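Local coordinates for protein 4-alpha-glucanotransferase (Streptococcus agalactiae, PDB 6M6T) that belongs to the amylomaltase family of the TIM-barrel clan and holds glycan ligands in its pockets, at residues I46-T51 with D56-S61; Q60-V65 with E145-K150. All blocks are in the same frame, centred on the assembly; numbering follows the deposited sequence.

Contact 1: I46-T51 with D56-S61; sequences ILPLTT and DSPYQS. With AC1 (4,6-dideoxy-4-{[(1S,4R,5S,6S)-4,5,6-trihydroxy-3-(hydroxymethyl)cyclohex-2-en-1-yl]amino}-alpha-D-glucopyranose), chain I; ASO (1,5-anhydro-D-glucitol), chain B.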
loop_
_atom_site.group_PDB
_atom_site.type_symbol
_atom_site.label_atom_id
_atom_site.label_comp_id
_atom_site.label_asym_id
_atom_site.label_seq_id
_atom_site.Cartn_x
_atom_site.Cartn_y
_atom_site.Cartn_z
ATOM N N ILE A 46 -5.952 0.856 -3.984
ATOM C CA ILE A 46 -5.189 1.789 -3.176
ATOM C C ILE A 46 -3.848 1.143 -2.800
ATOM O O ILE A 46 -3.594 -0.037 -3.077
ATOM C CB ILE A 46 -5.978 2.232 -1.921
ATOM C CG1 ILE A 46 -6.437 0.999 -1.135
ATOM C CG2 ILE A 46 -7.192 3.082 -2.315
ATOM C CD1 ILE A 46 -6.594 1.219 0.342
ATOM N N LEU A 47 -2.977 1.947 -2.176
ATOM C CA LEU A 47 -1.740 1.468 -1.555
ATOM C C LEU A 47 -2.092 0.940 -0.165
ATOM O O LEU A 47 -3.267 0.793 0.185
ATOM C CB LEU A 47 -0.706 2.585 -1.573
ATOM C CG LEU A 47 -0.303 3.085 -2.966
ATOM C CD1 LEU A 47 1.142 3.537 -2.938
ATOM C CD2 LEU A 47 -0.493 2.059 -4.071
ATOM N N PRO A 48 -1.116 0.508 0.639
ATOM C CA PRO A 48 -1.475 0.066 1.990
ATOM C C PRO A 48 -1.904 1.240 2.849
ATOM O O PRO A 48 -1.444 2.374 2.684
ATOM C CB PRO A 48 -0.187 -0.574 2.520
ATOM C CG PRO A 48 0.609 -0.878 1.341
ATOM C CD PRO A 48 0.306 0.204 0.365
ATOM N N LEU A 49 -2.810 0.958 3.773
ATOM C CA LEU A 49 -3.285 1.963 4.703
ATOM C C LEU A 49 -2.488 1.976 6.003
ATOM O O LEU A 49 -2.959 2.504 7.016
ATOM C CB LEU A 49 -4.768 1.734 4.974
ATOM C CG LEU A 49 -5.569 1.696 3.676
ATOM C CD1 LEU A 49 -7.050 1.650 3.993
ATOM C CD2 LEU A 49 -5.199 2.897 2.782
ATOM N N THR A 50 -1.295 1.408 6.000
ATOM C CA THR A 50 -0.569 1.306 7.247
ATOM C C THR A 50 0.162 2.610 7.554
ATOM O O THR A 50 0.220 3.542 6.740
ATOM C CB THR A 50 0.419 0.144 7.203
ATOM O OG1 THR A 50 1.172 0.209 5.985
ATOM C CG2 THR A 50 -0.319 -1.209 7.320
ATOM N N THR A 51 0.741 2.645 8.757
ATOM C CA THR A 51 1.441 3.817 9.262
ATOM C C THR A 51 2.792 3.975 8.568
ATOM O O THR A 51 3.371 3.007 8.066
ATOM C CB THR A 51 1.631 3.684 10.773
ATOM O OG1 THR A 51 2.428 2.521 11.037
ATOM C CG2 THR A 51 0.276 3.535 11.483
ATOM N N ASP A 56 8.303 8.101 4.123
ATOM C CA ASP A 56 6.869 8.140 3.849
ATOM C C ASP A 56 6.367 6.912 3.073
ATOM O O ASP A 56 5.249 6.922 2.535
ATOM C CB ASP A 56 6.498 9.459 3.146
ATOM C CG ASP A 56 7.072 10.691 3.883
ATOM O OD1 ASP A 56 6.975 10.721 5.139
ATOM O OD2 ASP A 56 7.612 11.619 3.220
ATOM N N SER A 57 7.154 5.839 3.054
ATOM C CA SER A 57 6.755 4.572 2.458
ATOM C C SER A 57 5.762 3.836 3.348
ATOM O O SER A 57 5.986 3.726 4.558
ATOM C CB SER A 57 7.995 3.707 2.222
ATOM O OG SER A 57 7.663 2.337 2.100
ATOM N N PRO A 58 4.650 3.330 2.806
ATOM C CA PRO A 58 3.759 2.450 3.568
ATOM C C PRO A 58 4.192 0.989 3.596
ATOM O O PRO A 58 3.515 0.175 4.231
ATOM C CB PRO A 58 2.420 2.614 2.836
ATOM C CG PRO A 58 2.797 2.926 1.424
ATOM C CD PRO A 58 4.068 3.724 1.502
ATOM N N TYR A 59 5.287 0.628 2.928
ATOM C CA TYR A 59 5.819 -0.728 2.943
ATOM C C TYR A 59 6.955 -0.898 3.965
ATOM O O TYR A 59 7.751 -1.847 3.855
ATOM C CB TYR A 59 6.282 -1.109 1.533
ATOM C CG TYR A 59 5.182 -1.032 0.489
ATOM C CD1 TYR A 59 4.856 0.176 -0.132
ATOM C CD2 TYR A 59 4.459 -2.175 0.124
ATOM C CE1 TYR A 59 3.831 0.241 -1.101
ATOM C CE2 TYR A 59 3.437 -2.125 -0.834
ATOM C CZ TYR A 59 3.122 -0.920 -1.448
ATOM O OH TYR A 59 2.107 -0.883 -2.399
ATOM N N GLN A 60 7.066 0.039 4.927
ATOM C CA GLN A 60 8.020 0.002 6.043
ATOM C C GLN A 60 7.316 0.643 7.246
ATOM O O GLN A 60 7.534 1.812 7.578
ATOM C CB GLN A 60 9.301 0.749 5.677
ATOM C CG GLN A 60 10.432 0.644 6.651
ATOM C CD GLN A 60 11.681 1.284 6.107
ATOM O OE1 GLN A 60 11.984 1.136 4.925
ATOM N NE2 GLN A 60 12.411 2.008 6.956
ATOM N N SER A 61 6.537 -0.163 7.968
ATOM C CA SER A 61 5.455 0.357 8.796
ATOM C C SER A 61 5.602 -0.058 10.244
ATOM O O SER A 61 6.016 -1.182 10.536
ATOM C CB SER A 61 4.086 -0.121 8.285
ATOM O OG SER A 61 3.505 0.824 7.397
HETATM C C1 AC1 I . 9.691 -0.023 -1.297
HETATM O O2 AC1 I . 11.119 0.616 -3.198
HETATM C C2 AC1 I . 10.771 0.936 -1.837
HETATM C C4A AC1 I . 15.814 2.510 3.287
HETATM C C3 AC1 I . 12.011 0.923 -0.991
HETATM O O3 AC1 I . 12.880 1.874 -1.584
HETATM C C4 AC1 I . 11.639 1.296 0.464
HETATM N N4A AC1 I . 12.766 1.462 1.432
HETATM C C5 AC1 I . 10.710 0.183 0.918
HETATM O O5 AC1 I . 9.498 0.223 0.132
HETATM C C6 AC1 I . 10.371 0.376 2.393
HETATM C C1B AC1 I . 13.366 2.814 1.606
HETATM C C2B AC1 I . 14.783 2.753 1.060
HETATM O O2B AC1 I . 14.772 2.279 -0.289
HETATM C C3B AC1 I . 15.578 1.786 1.951
HETATM O O3B AC1 I . 16.835 1.430 1.335
HETATM O O4 AC1 I . 16.477 1.665 4.273
HETATM C C5B AC1 I . 14.606 3.041 3.783
HETATM C C7B AC1 I . 13.451 3.208 2.966
HETATM C C6B AC1 I . 14.634 3.486 5.266
HETATM O O6B AC1 I . 15.747 2.869 5.950
HETATM C C1 ASO B . 6.840 -4.230 -2.415
HETATM C C2 ASO B . 6.710 -2.833 -3.056
HETATM C C3 ASO B . 8.088 -2.150 -3.110
HETATM C C4 ASO B . 8.631 -2.057 -1.673
HETATM C C5 ASO B . 8.698 -3.431 -1.065
HETATM C C6 ASO B . 8.996 -3.287 0.427
HETATM O O2 ASO B . 6.135 -2.917 -4.365
HETATM O O3 ASO B . 7.965 -0.817 -3.715
HETATM O O4 ASO B . 9.937 -1.431 -1.631
HETATM O O5 ASO B . 7.415 -4.062 -1.103
HETATM O O6 ASO B . 8.294 -4.307 1.160
#

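Contact 2: Q60-V65 with E145-K150; sequences QSFSAV and EFMAIK. With AC1 (4,6-dideoxy-4-{[(1S,4R,5S,6S)-4,5,6-trihydroxy-3-(hydroxymethyl)cyclohex-2-en-1-yl]amino}-alpha-D-glucopyranose), chain I.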
loop_
_atom_site.group_PDB
_atom_site.type_symbol
_atom_site.label_atom_id
_atom_site.label_comp_id
_atom_site.label_asym_id
_atom_site.label_seq_id
_atom_site.Cartn_x
_atom_site.Cartn_y
_atom_site.Cartn_z
ATOM N N GLN A 60 7.066 0.039 4.927
ATOM C CA GLN A 60 8.020 0.002 6.043
ATOM C C GLN A 60 7.316 0.643 7.246
ATOM O O GLN A 60 7.534 1.812 7.578
ATOM C CB GLN A 60 9.301 0.749 5.677
ATOM C CG GLN A 60 10.432 0.644 6.651
ATOM C CD GLN A 60 11.681 1.284 6.107
ATOM O OE1 GLN A 60 11.984 1.136 4.925
ATOM N NE2 GLN A 60 12.411 2.008 6.956
ATOM N N SER A 61 6.537 -0.163 7.968
ATOM C CA SER A 61 5.455 0.357 8.796
ATOM C C SER A 61 5.602 -0.058 10.244
ATOM O O SER A 61 6.016 -1.182 10.536
ATOM C CB SER A 61 4.086 -0.121 8.285
ATOM O OG SER A 61 3.505 0.824 7.397
ATOM N N PHE A 62 5.218 0.854 11.139
ATOM C CA PHE A 62 5.198 0.574 12.566
ATOM C C PHE A 62 4.308 -0.613 12.914
ATOM O O PHE A 62 4.494 -1.216 13.976
ATOM C CB PHE A 62 4.728 1.814 13.345
ATOM C CG PHE A 62 5.603 3.031 13.167
ATOM C CD1 PHE A 62 6.979 2.906 13.028
ATOM C CD2 PHE A 62 5.042 4.305 13.128
ATOM C CE1 PHE A 62 7.780 4.035 12.845
ATOM C CE2 PHE A 62 5.840 5.439 12.950
ATOM C CZ PHE A 62 7.211 5.295 12.800
ATOM N N SER A 63 3.335 -0.957 12.068
ATOM C CA SER A 63 2.491 -2.121 12.329
ATOM C C SER A 63 1.873 -2.589 11.026
ATOM O O SER A 63 1.618 -1.791 10.121
ATOM C CB SER A 63 1.377 -1.835 13.345
ATOM O OG SER A 63 0.377 -2.857 13.351
ATOM N N ALA A 64 1.622 -3.894 10.951
ATOM C CA ALA A 64 1.015 -4.506 9.777
ATOM C C ALA A 64 -0.492 -4.259 9.648
ATOM O O ALA A 64 -1.079 -4.705 8.655
ATOM C CB ALA A 64 1.280 -6.013 9.795
ATOM N N VAL A 65 -1.139 -3.627 10.635
ATOM C CA VAL A 65 -2.591 -3.477 10.633
ATOM C C VAL A 65 -3.039 -2.070 10.977
ATOM O O VAL A 65 -4.191 -1.706 10.717
ATOM C CB VAL A 65 -3.276 -4.447 11.615
ATOM C CG1 VAL A 65 -3.224 -5.863 11.096
ATOM C CG2 VAL A 65 -2.669 -4.324 13.000
ATOM N N GLU A 145 0.676 1.388 22.845
ATOM C CA GLU A 145 1.786 1.494 23.779
ATOM C C GLU A 145 3.106 1.601 23.034
ATOM O O GLU A 145 3.988 2.354 23.444
ATOM C CB GLU A 145 1.792 0.309 24.746
ATOM C CG GLU A 145 0.569 0.271 25.640
ATOM C CD GLU A 145 0.427 -1.022 26.420
ATOM O OE1 GLU A 145 1.447 -1.734 26.572
ATOM O OE2 GLU A 145 -0.708 -1.319 26.886
ATOM N N PHE A 146 3.262 0.867 21.932
ATOM C CA PHE A 146 4.473 1.020 21.130
ATOM C C PHE A 146 4.657 2.467 20.696
ATOM O O PHE A 146 5.735 3.044 20.854
ATOM C CB PHE A 146 4.420 0.095 19.916
ATOM C CG PHE A 146 5.637 0.182 19.023
ATOM C CD1 PHE A 146 6.763 -0.587 19.287
ATOM C CD2 PHE A 146 5.642 1.014 17.906
ATOM C CE1 PHE A 146 7.876 -0.525 18.463
ATOM C CE2 PHE A 146 6.751 1.086 17.080
ATOM C CZ PHE A 146 7.875 0.314 17.361
ATOM N N MET A 147 3.604 3.075 20.154
ATOM C CA MET A 147 3.706 4.465 19.716
ATOM C C MET A 147 3.959 5.409 20.882
ATOM O O MET A 147 4.682 6.401 20.732
ATOM C CB MET A 147 2.442 4.887 18.964
ATOM C CG MET A 147 2.279 4.207 17.616
ATOM S SD MET A 147 3.644 4.471 16.448
ATOM C CE MET A 147 4.051 6.209 16.743
ATOM N N ALA A 148 3.387 5.119 22.046
ATOM C CA ALA A 148 3.623 5.977 23.199
ATOM C C ALA A 148 5.075 5.890 23.662
ATOM O O ALA A 148 5.737 6.912 23.887
ATOM C CB ALA A 148 2.664 5.599 24.326
ATOM N N ILE A 149 5.586 4.681 23.830
ATOM C CA ILE A 149 6.978 4.545 24.227
ATOM C C ILE A 149 7.885 5.183 23.181
ATOM O O ILE A 149 8.879 5.839 23.516
ATOM C CB ILE A 149 7.324 3.064 24.473
ATOM C CG1 ILE A 149 6.381 2.468 25.520
ATOM C CG2 ILE A 149 8.745 2.924 24.956
ATOM C CD1 ILE A 149 6.574 0.996 25.738
ATOM N N LYS A 150 7.540 5.033 21.898
ATOM C CA LYS A 150 8.357 5.621 20.843
ATOM C C LYS A 150 8.405 7.133 20.978
ATOM O O LYS A 150 9.464 7.756 20.824
ATOM C CB LYS A 150 7.807 5.215 19.477
ATOM C CG LYS A 150 8.569 5.789 18.287
ATOM C CD LYS A 150 8.173 5.089 16.995
ATOM C CE LYS A 150 9.046 5.551 15.837
ATOM N NZ LYS A 150 10.483 5.225 16.031
HETATM C C1 AC1 I . 9.691 -0.023 -1.297
HETATM O O2 AC1 I . 11.119 0.616 -3.198
HETATM C C2 AC1 I . 10.771 0.936 -1.837
HETATM C C4A AC1 I . 15.814 2.510 3.287
HETATM C C3 AC1 I . 12.011 0.923 -0.991
HETATM O O3 AC1 I . 12.880 1.874 -1.584
HETATM C C4 AC1 I . 11.639 1.296 0.464
HETATM N N4A AC1 I . 12.766 1.462 1.432
HETATM C C5 AC1 I . 10.710 0.183 0.918
HETATM O O5 AC1 I . 9.498 0.223 0.132
HETATM C C6 AC1 I . 10.371 0.376 2.393
HETATM C C1B AC1 I . 13.366 2.814 1.606
HETATM C C2B AC1 I . 14.783 2.753 1.060
HETATM O O2B AC1 I . 14.772 2.279 -0.289
HETATM C C3B AC1 I . 15.578 1.786 1.951
HETATM O O3B AC1 I . 16.835 1.430 1.335
HETATM O O4 AC1 I . 16.477 1.665 4.273
HETATM C C5B AC1 I . 14.606 3.041 3.783
HETATM C C7B AC1 I . 13.451 3.208 2.966
HETATM C C6B AC1 I . 14.634 3.486 5.266
HETATM O O6B AC1 I . 15.747 2.869 5.950
#

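Contact 1: I46-T51 with D56-S61
Pro48 and Tyr59 make the main apolar meeting, a CH-pi contact. Pro48 CG lies 4.0 Å from the centroid of the Tyr59 ring and 22° off the ring normal, so it sits over the face, displaced toward the rim. The neighbouring CD approaches the phenol end, 3.5 Å from Tyr59 CZ. The same CD also packs against the other proline, 3.8 Å from Pro58 CG, so one edge of the Pro48 ring is shared between a ring face and a second pyrrolidine. The opposite Tyr59 face carries ASO, whose C2 stands 3.9 Å above the ring plane. The aromatic ring is therefore a partition between the protein loop and the sugar. A hydroxyl pair, Thr50 OG1 and Ser61 OG, is modelled as a hydrogen bond, but the place of Ser61 OG is doubtful.

Tyr59 leaves its backbone heading away from 46-51; with CG anti to its own carbonyl carbon (chi1 -58°), the ring swings back over Pro48. Its hydroxyl is hydrogen-bonded to Asp216 and its carbonyl oxygen to Asn263, which anchors both ends of the residue. Behind it, an ST turn orders the backbone: Tyr59 N donates to Ser57 OG at 3.0 Å, with an N-H...O angle of 145°. That same OG gives AC1 O5 a hydrogen bond at 3.4 Å, a weak link from the turn to the ligand.

Chemically, this implies a sugar-binding wall: an apolar proline backs the aromatic face, Asp216 probably steadies the ring by its hydroxyl, and the Ser57 turn orders the backbone, reaching AC1 only weakly.

Contact 2: Q60-V65 with E145-K150
Phe62 extends from the 60-65 loop onto helix 140-152, where it meets Phe146, Met147 and Lys150. A Met-aromatic contact is the recognisable motif. Met147 SD lies 4.4 Å from the centroid of the Phe62 ring and 45° off its normal, an oblique approach in which CD2 is the ring atom nearest the sulfur. The methionine starts off at the side of the contact; bends at chi2 (-58°) and at chi3 bring its sulfur round to the ring, and the two side chains cross at about a right angle.

The remaining apolar contacts come from Lys150 and Phe146. Lys150 CD lies over one face of Phe62 near the rim, 4.2 Å above the ring plane, and Lys150 CE continues past the CZ-CE1 edge, 3.6 Å from Phe62 CZ. Phe146 adds a looser touch, its CE2 lying 4.3 Å from Phe62 CB. Phe146 and Lys150 sit one helical turn apart, joined by the bond from Lys150 N to Phe146 O, so both face the loop together. Two residues before Phe62, the amide of an extended Gln60 side chain makes van der Waals contact with the C6 and C6B substituents of AC1.

Polar interactions lie at the margins. The lysine carries its charge past the aromatic ring to a salt bridge with Asp224, which leaves the hydrocarbon part of the chain for packing.

Immediately after the phenylalanine the loop folds into an ST turn, in which Val65 N donates to Ser63 OG at 3.2 Å with a nearly straight N-H...O angle of 166°.

The two contacts follow one another along a single loop, the connection between barrel strand 43-45 and helix 74-78, and share Gln60 and Ser61. Contact 1, centred about 5 Å from the centre of the chain, folds the early part of that loop on itself; contact 2, centred about 17 Å from it, carries the later part outward to helix 140-152. The centres of the two contacts are about 12 Å apart. They also touch, through a weak hydrogen bond between Thr51 OG1 and Phe62 N and packing of Thr50 CG2 on Ser63 O. One loop thus borders the glycan at the C-terminal mouth of the barrel while Phe62, further along, packs against helix 140-152.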